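Local coordinates for DUF5037 domain-containing protein (Ruminococcus gnavus, PDB 4GL6) that is of unknown function and belongs to the DUF5037 family, its single chain combining an antiparallel sheet with a mixed sheet flanked by helices, at residues D49-F59 and I70-R78; M84-A95 and M162-L171. All coordinates share one frame; numbering follows the deposited sequence.

Interaction 1 of 2, residues D49-F59 and I70-R78; sequences DPKHPFEGSYF and IIYDGYGQR
On one face of the R78 guanidinium lies CB of H52, and at its edge, near its plane, sits OD2 of D49, the carboxylate turned well out of that plane. H52 CB is 3.3 Å from R78 NH2; the imidazole, nearly parallel, is not stacked on the guanidinium. R78 NH2 donates to D49 OD2 at 2.8 Å, a salt bridge on the syn side of the oxygen but tilted out of the carboxylate plane. The F54 ring has the D73 carbonyl at its edge, F54 CE2 to D73 O 3.6 Å, and meets the Y75 ring obliquely, planes at 50°. F54 CG sits between its backbone N and carbonyl carbon (chi1 64°), which lays the ring against the first turn of helix 75-95, where R78 CG lies 3.7 Å from F54 CD1. A classic bulge sets I71 and Y72 together opposite S57: S57 O accepts from I71 N (2.9 Å) and Y72 N (3.1 Å), while S57 N donates to Y72 O. D73 OD1 takes Y75 N in an Asx turn; its OD2 goes to Y18 and Y13. E85 takes NH1 of R78, which with D49 probably balances the charge of this buried arginine and limits how its guanidinium can turn.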
loop_
_atom_site.group_PDB
_atom_site.type_symbol
_atom_site.label_atom_id
_atom_site.label_comp_id
_atom_site.label_asym_id
_atom_site.label_seq_id
_atom_site.Cartn_x
_atom_site.Cartn_y
_atom_site.Cartn_z
ATOM N N ASP A 49 11.610 -8.561 0.256
ATOM C CA ASP A 49 10.315 -8.160 -0.370
ATOM C C ASP A 49 10.602 -6.984 -1.317
ATOM O O ASP A 49 9.989 -5.923 -1.234
ATOM C CB ASP A 49 9.320 -7.792 0.745
ATOM C CG ASP A 49 7.872 -7.727 0.283
ATOM O OD1 ASP A 49 7.543 -8.015 -0.902
ATOM O OD2 ASP A 49 7.056 -7.393 1.159
ATOM N N PRO A 50 11.520 -7.203 -2.263
ATOM C CA PRO A 50 12.037 -6.117 -3.088
ATOM C C PRO A 50 11.088 -5.421 -4.056
ATOM O O PRO A 50 11.438 -4.342 -4.523
ATOM C CB PRO A 50 13.156 -6.807 -3.874
ATOM C CG PRO A 50 12.640 -8.188 -4.085
ATOM C CD PRO A 50 11.818 -8.519 -2.872
ATOM N N LYS A 51 9.935 -6.011 -4.366
ATOM C CA LYS A 51 9.008 -5.397 -5.328
ATOM C C LYS A 51 8.012 -4.408 -4.689
ATOM O O LYS A 51 7.342 -3.702 -5.432
ATOM C CB LYS A 51 8.222 -6.479 -6.080
ATOM C CG LYS A 51 9.043 -7.533 -6.819
ATOM C CD LYS A 51 9.645 -7.064 -8.148
ATOM C CE LYS A 51 10.342 -8.228 -8.864
ATOM N NZ LYS A 51 10.684 -7.952 -10.287
ATOM N N HIS A 52 7.923 -4.345 -3.348
ATOM C CA HIS A 52 6.941 -3.495 -2.632
ATOM C C HIS A 52 7.531 -2.461 -1.708
ATOM O O HIS A 52 7.741 -2.725 -0.499
ATOM C CB HIS A 52 5.993 -4.372 -1.865
ATOM C CG HIS A 52 5.139 -5.200 -2.754
ATOM N ND1 HIS A 52 4.003 -4.721 -3.298
ATOM C CD2 HIS A 52 5.306 -6.484 -3.237
ATOM C CE1 HIS A 52 3.456 -5.663 -4.056
ATOM N NE2 HIS A 52 4.255 -6.747 -4.024
ATOM N N PRO A 53 7.782 -1.254 -2.235
ATOM C CA PRO A 53 8.428 -0.239 -1.405
ATOM C C PRO A 53 7.542 0.376 -0.327
ATOM O O PRO A 53 6.324 0.269 -0.389
ATOM C CB PRO A 53 8.855 0.824 -2.418
ATOM C CG PRO A 53 7.901 0.677 -3.540
ATOM C CD PRO A 53 7.474 -0.747 -3.587
ATOM N N PHE A 54 8.188 0.986 0.665
ATOM C CA PHE A 54 7.509 1.692 1.758
ATOM C C PHE A 54 8.243 2.974 2.109
ATOM O O PHE A 54 9.462 3.042 1.946
ATOM C CB PHE A 54 7.361 0.816 2.984
ATOM C CG PHE A 54 8.655 0.404 3.624
ATOM C CD1 PHE A 54 9.383 -0.671 3.119
ATOM C CD2 PHE A 54 9.123 1.058 4.776
ATOM C CE1 PHE A 54 10.576 -1.060 3.721
ATOM C CE2 PHE A 54 10.305 0.667 5.392
ATOM C CZ PHE A 54 11.034 -0.397 4.863
ATOM N N GLU A 55 7.492 3.975 2.580
ATOM C CA GLU A 55 8.055 5.283 2.910
ATOM C C GLU A 55 8.364 5.376 4.398
ATOM O O GLU A 55 7.668 4.805 5.223
ATOM C CB GLU A 55 7.134 6.421 2.465
ATOM C CG GLU A 55 7.826 7.768 2.349
ATOM C CD GLU A 55 6.916 8.850 1.790
ATOM O OE1 GLU A 55 5.932 9.187 2.493
ATOM O OE2 GLU A 55 7.202 9.387 0.671
ATOM N N GLY A 56 9.458 6.062 4.703
ATOM C CA GLY A 56 9.931 6.334 6.056
ATOM C C GLY A 56 10.284 7.813 6.144
ATOM O O GLY A 56 10.656 8.436 5.150
ATOM N N SER A 57 10.185 8.359 7.346
ATOM C CA SER A 57 10.376 9.772 7.612
ATOM C C SER A 57 11.582 9.901 8.575
ATOM O O SER A 57 11.572 9.290 9.634
ATOM C CB SER A 57 9.065 10.279 8.208
ATOM O OG SER A 57 8.995 11.677 8.177
ATOM N N TYR A 58 12.627 10.649 8.181
ATOM C CA TYR A 58 13.869 10.822 8.979
ATOM C C TYR A 58 14.325 12.290 9.059
ATOM O O TYR A 58 13.865 13.133 8.299
ATOM C CB TYR A 58 15.030 9.972 8.385
ATOM C CG TYR A 58 14.740 8.485 8.289
ATOM C CD1 TYR A 58 14.056 7.955 7.200
ATOM C CD2 TYR A 58 15.130 7.597 9.307
ATOM C CE1 TYR A 58 13.758 6.584 7.119
ATOM C CE2 TYR A 58 14.840 6.220 9.240
ATOM C CZ TYR A 58 14.159 5.712 8.150
ATOM O OH TYR A 58 13.853 4.373 8.057
ATOM N N PHE A 59 15.206 12.573 10.022
ATOM C CA PHE A 59 15.848 13.892 10.199
ATOM C C PHE A 59 17.347 13.624 10.322
ATOM O O PHE A 59 17.742 12.726 11.067
ATOM C CB PHE A 59 15.298 14.622 11.432
ATOM C CG PHE A 59 16.027 15.898 11.773
ATOM C CD1 PHE A 59 15.730 17.091 11.111
ATOM C CD2 PHE A 59 17.003 15.919 12.793
ATOM C CE1 PHE A 59 16.406 18.270 11.448
ATOM C CE2 PHE A 59 17.674 17.099 13.130
ATOM C CZ PHE A 59 17.371 18.273 12.455
ATOM N N ILE A 70 14.923 9.301 13.700
ATOM C CA ILE A 70 13.750 8.679 13.095
ATOM C C ILE A 70 12.494 9.447 13.484
ATOM O O ILE A 70 12.202 9.576 14.671
ATOM C CB ILE A 70 13.613 7.207 13.574
ATOM C CG1 ILE A 70 14.838 6.371 13.136
ATOM C CG2 ILE A 70 12.306 6.557 13.084
ATOM C CD1 ILE A 70 16.120 6.613 13.920
ATOM N N ILE A 71 11.769 9.969 12.498
ATOM C CA ILE A 71 10.473 10.597 12.751
ATOM C C ILE A 71 9.516 9.390 12.847
ATOM O O ILE A 71 8.906 9.157 13.895
ATOM C CB ILE A 71 10.080 11.614 11.667
ATOM C CG1 ILE A 71 11.115 12.758 11.614
ATOM C CG2 ILE A 71 8.684 12.169 11.956
ATOM C CD1 ILE A 71 10.913 13.722 10.455
ATOM N N TYR A 72 9.429 8.616 11.762
ATOM C CA TYR A 72 8.707 7.328 11.743
ATOM C C TYR A 72 9.243 6.476 10.591
ATOM O O TYR A 72 9.075 6.862 9.438
ATOM C CB TYR A 72 7.186 7.499 11.663
ATOM C CG TYR A 72 6.461 6.183 11.565
ATOM C CD1 TYR A 72 6.658 5.192 12.524
ATOM C CD2 TYR A 72 5.572 5.919 10.520
ATOM C CE1 TYR A 72 6.011 3.965 12.436
ATOM C CE2 TYR A 72 4.921 4.693 10.424
ATOM C CZ TYR A 72 5.147 3.718 11.384
ATOM O OH TYR A 72 4.521 2.498 11.315
ATOM N N ASP A 73 9.879 5.338 10.915
ATOM C CA ASP A 73 10.543 4.477 9.897
ATOM C C ASP A 73 9.659 3.807 8.851
ATOM O O ASP A 73 10.156 3.362 7.808
ATOM C CB ASP A 73 11.491 3.444 10.535
ATOM C CG ASP A 73 10.789 2.389 11.405
ATOM O OD1 ASP A 73 9.579 2.097 11.252
ATOM O OD2 ASP A 73 11.508 1.810 12.250
ATOM N N GLY A 74 8.366 3.728 9.158
ATOM C CA GLY A 74 7.369 3.175 8.262
ATOM C C GLY A 74 7.332 1.677 8.114
ATOM O O GLY A 74 6.554 1.198 7.298
ATOM N N TYR A 75 8.127 0.935 8.896
ATOM C CA TYR A 75 8.232 -0.511 8.709
ATOM C C TYR A 75 7.072 -1.282 9.272
ATOM O O TYR A 75 6.647 -2.260 8.656
ATOM C CB TYR A 75 9.578 -1.088 9.201
ATOM C CG TYR A 75 9.820 -2.518 8.710
ATOM C CD1 TYR A 75 9.815 -2.811 7.338
ATOM C CD2 TYR A 75 10.045 -3.576 9.602
ATOM C CE1 TYR A 75 10.010 -4.101 6.867
ATOM C CE2 TYR A 75 10.249 -4.880 9.134
ATOM C CZ TYR A 75 10.229 -5.130 7.760
ATOM O OH TYR A 75 10.438 -6.379 7.233
ATOM N N GLY A 76 6.562 -0.874 10.433
ATOM C CA GLY A 76 5.380 -1.533 11.030
ATOM C C GLY A 76 4.196 -1.419 10.082
ATOM O O GLY A 76 3.451 -2.378 9.837
ATOM N N GLN A 77 4.075 -0.222 9.537
ATOM C CA GLN A 77 3.110 0.120 8.518
ATOM C C GLN A 77 3.230 -0.814 7.300
ATOM O O GLN A 77 2.225 -1.304 6.789
ATOM C CB GLN A 77 3.381 1.576 8.109
ATOM C CG GLN A 77 2.273 2.286 7.401
ATOM C CD GLN A 77 2.572 3.768 7.262
ATOM O OE1 GLN A 77 2.124 4.608 8.062
ATOM N NE2 GLN A 77 3.406 4.082 6.294
ATOM N N ARG A 78 4.460 -1.046 6.842
ATOM C CA ARG A 78 4.730 -1.930 5.691
ATOM C C ARG A 78 4.309 -3.369 5.947
ATOM O O ARG A 78 3.746 -4.011 5.063
ATOM C CB ARG A 78 6.217 -1.893 5.274
ATOM C CG ARG A 78 6.670 -2.944 4.256
ATOM C CD ARG A 78 5.851 -2.870 2.971
ATOM N NE ARG A 78 5.738 -4.161 2.302
ATOM C CZ ARG A 78 4.812 -4.482 1.394
ATOM N NH1 ARG A 78 3.862 -3.631 1.025
ATOM N NH2 ARG A 78 4.814 -5.696 0.867
#

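Interaction 2 of 2, residues M84-A95 and M162-L171; sequences MESMIEEAISQA and MYEEVYRDKL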
loop_
_atom_site.group_PDB
_atom_site.type_symbol
_atom_site.label_atom_id
_atom_site.label_comp_id
_atom_site.label_asym_id
_atom_site.label_seq_id
_atom_site.Cartn_x
_atom_site.Cartn_y
_atom_site.Cartn_z
HETATM N N MSE A 84 -2.258 -7.106 4.153
HETATM C CA MSE A 84 -3.446 -6.670 3.380
HETATM C C MSE A 84 -3.320 -7.182 1.921
HETATM O O MSE A 84 -4.251 -7.763 1.373
HETATM C CB MSE A 84 -3.629 -5.143 3.438
HETATM C CG MSE A 84 -5.019 -4.685 3.017
HETATM SE SE MSE A 84 -5.088 -2.794 2.675
HETATM C CE MSE A 84 -6.977 -2.531 2.267
ATOM N N GLU A 85 -2.137 -6.989 1.350
ATOM C CA GLU A 85 -1.789 -7.484 0.018
ATOM C C GLU A 85 -1.973 -8.998 -0.083
ATOM O O GLU A 85 -2.584 -9.491 -1.027
ATOM C CB GLU A 85 -0.337 -7.107 -0.312
ATOM C CG GLU A 85 -0.170 -5.608 -0.556
ATOM C CD GLU A 85 1.264 -5.117 -0.536
ATOM O OE1 GLU A 85 2.222 -5.924 -0.565
ATOM O OE2 GLU A 85 1.435 -3.879 -0.482
ATOM N N SER A 86 -1.475 -9.712 0.916
ATOM C CA SER A 86 -1.549 -11.165 0.940
ATOM C C SER A 86 -3.001 -11.679 0.921
ATOM O O SER A 86 -3.343 -12.562 0.137
ATOM C CB SER A 86 -0.807 -11.698 2.172
ATOM O OG SER A 86 -0.733 -13.104 2.127
HETATM N N MSE A 87 -3.833 -11.112 1.793
HETATM C CA MSE A 87 -5.263 -11.468 1.896
HETATM C C MSE A 87 -6.054 -11.151 0.608
HETATM O O MSE A 87 -6.939 -11.920 0.209
HETATM C CB MSE A 87 -5.902 -10.799 3.128
HETATM C CG MSE A 87 -5.434 -11.372 4.474
HETATM SE SE MSE A 87 -6.147 -10.388 6.066
HETATM C CE MSE A 87 -4.751 -9.058 6.328
ATOM N N ILE A 88 -5.720 -10.048 -0.048
ATOM C CA ILE A 88 -6.340 -9.715 -1.333
ATOM C C ILE A 88 -5.820 -10.666 -2.428
ATOM O O ILE A 88 -6.614 -11.152 -3.241
ATOM C CB ILE A 88 -6.125 -8.245 -1.703
ATOM C CG1 ILE A 88 -6.865 -7.373 -0.685
ATOM C CG2 ILE A 88 -6.684 -7.956 -3.095
ATOM C CD1 ILE A 88 -6.601 -5.902 -0.827
ATOM N N GLU A 89 -4.512 -10.970 -2.409
ATOM C CA GLU A 89 -3.901 -11.872 -3.397
ATOM C C GLU A 89 -4.559 -13.247 -3.447
ATOM O O GLU A 89 -4.668 -13.821 -4.528
ATOM C CB GLU A 89 -2.380 -11.978 -3.228
ATOM C CG GLU A 89 -1.680 -12.630 -4.428
ATOM C CD GLU A 89 -0.165 -12.438 -4.468
ATOM O OE1 GLU A 89 0.436 -11.891 -3.522
ATOM O OE2 GLU A 89 0.443 -12.843 -5.477
ATOM N N GLU A 90 -5.031 -13.747 -2.302
ATOM C CA GLU A 90 -5.792 -15.010 -2.250
ATOM C C GLU A 90 -6.978 -15.012 -3.229
ATOM O O GLU A 90 -7.292 -16.050 -3.792
ATOM C CB GLU A 90 -6.258 -15.318 -0.826
ATOM C CG GLU A 90 -5.116 -15.761 0.079
ATOM C CD GLU A 90 -5.427 -15.706 1.573
ATOM O OE1 GLU A 90 -6.514 -15.223 1.998
ATOM O OE2 GLU A 90 -4.557 -16.174 2.352
ATOM N N ALA A 91 -7.602 -13.850 -3.442
ATOM C CA ALA A 91 -8.686 -13.684 -4.423
ATOM C C ALA A 91 -8.150 -13.303 -5.813
ATOM O O ALA A 91 -8.543 -13.920 -6.816
ATOM C CB ALA A 91 -9.679 -12.631 -3.948
ATOM N N ILE A 92 -7.256 -12.313 -5.864
ATOM C CA ILE A 92 -6.700 -11.808 -7.139
ATOM C C ILE A 92 -5.930 -12.866 -7.933
ATOM O O ILE A 92 -6.058 -12.920 -9.160
ATOM C CB ILE A 92 -5.818 -10.542 -6.941
ATOM C CG1 ILE A 92 -6.641 -9.352 -6.386
ATOM C CG2 ILE A 92 -5.138 -10.104 -8.245
ATOM C CD1 ILE A 92 -7.731 -8.794 -7.291
ATOM N N SER A 93 -5.183 -13.728 -7.241
ATOM C CA SER A 93 -4.400 -14.790 -7.909
ATOM C C SER A 93 -5.240 -15.834 -8.622
ATOM O O SER A 93 -4.712 -16.536 -9.498
ATOM C CB SER A 93 -3.473 -15.485 -6.930
ATOM O OG SER A 93 -4.241 -16.059 -5.888
ATOM N N GLN A 94 -6.507 -15.965 -8.207
ATOM C CA GLN A 94 -7.461 -16.877 -8.846
ATOM C C GLN A 94 -8.175 -16.203 -10.027
ATOM O O GLN A 94 -8.707 -16.884 -10.898
ATOM C CB GLN A 94 -8.503 -17.386 -7.843
ATOM C CG GLN A 94 -7.955 -18.146 -6.643
ATOM C CD GLN A 94 -9.035 -18.942 -5.921
ATOM O OE1 GLN A 94 -9.306 -20.090 -6.269
ATOM N NE2 GLN A 94 -9.635 -18.342 -4.899
ATOM N N ALA A 95 -8.188 -14.864 -10.052
ATOM C CA ALA A 95 -8.819 -14.054 -11.110
ATOM C C ALA A 95 -7.916 -13.732 -12.318
ATOM O O ALA A 95 -8.418 -13.670 -13.457
ATOM C CB ALA A 95 -9.316 -12.748 -10.504
HETATM N N MSE A 162 -15.559 -13.255 -4.332
HETATM C CA MSE A 162 -14.254 -13.446 -3.677
HETATM C C MSE A 162 -13.763 -12.167 -2.994
HETATM O O MSE A 162 -13.227 -12.235 -1.885
HETATM C CB MSE A 162 -13.169 -13.941 -4.661
HETATM C CG MSE A 162 -13.283 -15.402 -5.066
HETATM SE SE MSE A 162 -11.783 -15.992 -6.170
HETATM C CE MSE A 162 -11.887 -14.645 -7.580
ATOM N N TYR A 163 -13.939 -11.023 -3.652
ATOM C CA TYR A 163 -13.502 -9.750 -3.071
ATOM C C TYR A 163 -14.359 -9.421 -1.854
ATOM O O TYR A 163 -13.819 -9.111 -0.788
ATOM C CB TYR A 163 -13.484 -8.602 -4.103
ATOM C CG TYR A 163 -12.674 -8.863 -5.372
ATOM C CD1 TYR A 163 -11.586 -9.755 -5.384
ATOM C CD2 TYR A 163 -12.945 -8.155 -6.550
ATOM C CE1 TYR A 163 -10.856 -9.974 -6.541
ATOM C CE2 TYR A 163 -12.196 -8.355 -7.699
ATOM C CZ TYR A 163 -11.155 -9.271 -7.694
ATOM O OH TYR A 163 -10.399 -9.501 -8.823
ATOM N N GLU A 164 -15.682 -9.549 -2.009
ATOM C CA GLU A 164 -16.660 -9.377 -0.906
ATOM C C GLU A 164 -16.235 -10.220 0.330
ATOM O O GLU A 164 -16.203 -9.709 1.451
ATOM C CB GLU A 164 -18.067 -9.751 -1.413
ATOM C CG GLU A 164 -19.277 -9.298 -0.603
ATOM C CD GLU A 164 -20.593 -9.492 -1.395
ATOM O OE1 GLU A 164 -21.339 -8.511 -1.645
ATOM O OE2 GLU A 164 -20.841 -10.620 -1.858
ATOM N N GLU A 165 -15.843 -11.477 0.098
ATOM C CA GLU A 165 -15.368 -12.371 1.169
ATOM C C GLU A 165 -14.087 -11.876 1.848
ATOM O O GLU A 165 -13.983 -11.952 3.081
ATOM C CB GLU A 165 -15.218 -13.833 0.676
ATOM C CG GLU A 165 -14.474 -14.752 1.673
ATOM C CD GLU A 165 -14.741 -16.248 1.573
ATOM O OE1 GLU A 165 -15.534 -16.700 0.717
ATOM O OE2 GLU A 165 -14.146 -16.974 2.408
ATOM N N VAL A 166 -13.111 -11.419 1.064
ATOM C CA VAL A 166 -11.854 -10.893 1.645
ATOM C C VAL A 166 -12.162 -9.677 2.540
ATOM O O VAL A 166 -11.797 -9.649 3.724
ATOM C CB VAL A 166 -10.834 -10.519 0.555
ATOM C CG1 VAL A 166 -9.628 -9.805 1.142
ATOM C CG2 VAL A 166 -10.396 -11.766 -0.196
ATOM N N TYR A 167 -12.891 -8.716 1.989
ATOM C CA TYR A 167 -13.251 -7.496 2.731
ATOM C C TYR A 167 -14.178 -7.711 3.937
ATOM O O TYR A 167 -14.004 -7.069 4.966
ATOM C CB TYR A 167 -13.727 -6.387 1.760
ATOM C CG TYR A 167 -12.561 -5.632 1.131
ATOM C CD1 TYR A 167 -11.707 -6.252 0.214
ATOM C CD2 TYR A 167 -12.289 -4.300 1.471
ATOM C CE1 TYR A 167 -10.633 -5.567 -0.360
ATOM C CE2 TYR A 167 -11.215 -3.608 0.892
ATOM C CZ TYR A 167 -10.386 -4.247 -0.010
ATOM O OH TYR A 167 -9.332 -3.561 -0.561
ATOM N N ARG A 168 -15.115 -8.640 3.843
ATOM C CA ARG A 168 -16.007 -8.935 4.977
ATOM C C ARG A 168 -15.369 -9.837 6.052
ATOM O O ARG A 168 -15.360 -9.498 7.233
ATOM C CB ARG A 168 -17.284 -9.599 4.473
ATOM C CG ARG A 168 -18.324 -9.892 5.556
ATOM C CD ARG A 168 -19.488 -10.706 5.029
ATOM N NE ARG A 168 -19.080 -12.013 4.474
ATOM C CZ ARG A 168 -19.152 -12.410 3.192
ATOM N NH1 ARG A 168 -19.667 -11.640 2.217
ATOM N NH2 ARG A 168 -18.722 -13.632 2.876
ATOM N N ASP A 169 -14.854 -10.985 5.630
ATOM C CA ASP A 169 -14.365 -12.019 6.555
ATOM C C ASP A 169 -12.899 -11.925 6.957
ATOM O O ASP A 169 -12.566 -12.318 8.076
ATOM C CB ASP A 169 -14.628 -13.430 5.973
ATOM C CG ASP A 169 -16.093 -13.652 5.574
ATOM O OD1 ASP A 169 -17.004 -13.145 6.265
ATOM O OD2 ASP A 169 -16.341 -14.315 4.541
ATOM N N LYS A 170 -12.042 -11.425 6.062
ATOM C CA LYS A 170 -10.588 -11.394 6.300
ATOM C C LYS A 170 -10.093 -10.054 6.849
ATOM O O LYS A 170 -9.360 -10.044 7.831
ATOM C CB LYS A 170 -9.792 -11.799 5.030
ATOM C CG LYS A 170 -10.105 -13.192 4.453
ATOM C CD LYS A 170 -9.677 -14.381 5.320
ATOM C CE LYS A 170 -10.258 -15.686 4.779
ATOM N NZ LYS A 170 -9.997 -16.852 5.663
ATOM N N LEU A 171 -10.473 -8.935 6.234
ATOM C CA LEU A 171 -9.989 -7.615 6.694
ATOM C C LEU A 171 -10.569 -7.131 8.027
ATOM O O LEU A 171 -9.834 -6.585 8.852
ATOM C CB LEU A 171 -10.144 -6.549 5.611
ATOM C CG LEU A 171 -9.355 -6.795 4.325
ATOM C CD1 LEU A 171 -9.436 -5.539 3.476
ATOM C CD2 LEU A 171 -7.900 -7.186 4.577
#
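Helices 84-95 and 162-171 run antiparallel, their axes 9.2 Å apart at closest approach and 167° between directions, and no hydrogen bond joins them. The small side chain of A91 lets the backbones close in: A91 CB touches M162 CB at 3.8 Å and meets the Y163 ring at its edge, in plane. V166 straddles the M87 carbonyl, with both methyls near M87 O, and V166 CG2 also reaches A91 CB (3.9 Å). Y163 CG is anti to its carbonyl carbon (chi1 -54°), carrying the ring along the helix flank until I92 CD1 crosses its outer end, 3.4 Å from Y163 CE1. The Y163 hydroxyl bonds to E159. Replacing Y163 with an alanine would probably open a gap beside A91 and I92 and leave E159 without its hydroxyl partner. At the other end M84, its chain stretched out straight, brings CE to 4.1 Å from L171 CD1, the methyl that also lies over the centre of one Y167 face. M87 bends at its selenium, which lies 3.9 Å from L171 CD2. M84, M87 and M162 are all selenomethionines. Beneath the pair runs the mixed sheet: M84, I88 and Y167 rest on A142 of strand 140-147, I92 on V144, and Y163 and Y167 on L177 of strand 175-182, so the two helices pack side by side across one face of that sheet.

How the interactions relate
Helix 75-95 serves both contacts: its first turn belongs to interaction 1 and its later turns to interaction 2, and the centres of the two contacts lie about 24 Å apart on opposite sides of the chain's centre. Interaction 1 is local in sequence and only partly buried, joining the antiparallel sheet to the helix start through backbone bonds, rings and charge. Interaction 2, between helices distant in sequence, is the more fully buried of the two and apolar, although Q94 and K170 line its outer margin. The two meet where R78 NH1 bridges to E85 OE2 at 2.9 Å, E85 standing next to M84, where the apolar packing begins. That helix thus connects the two sheets.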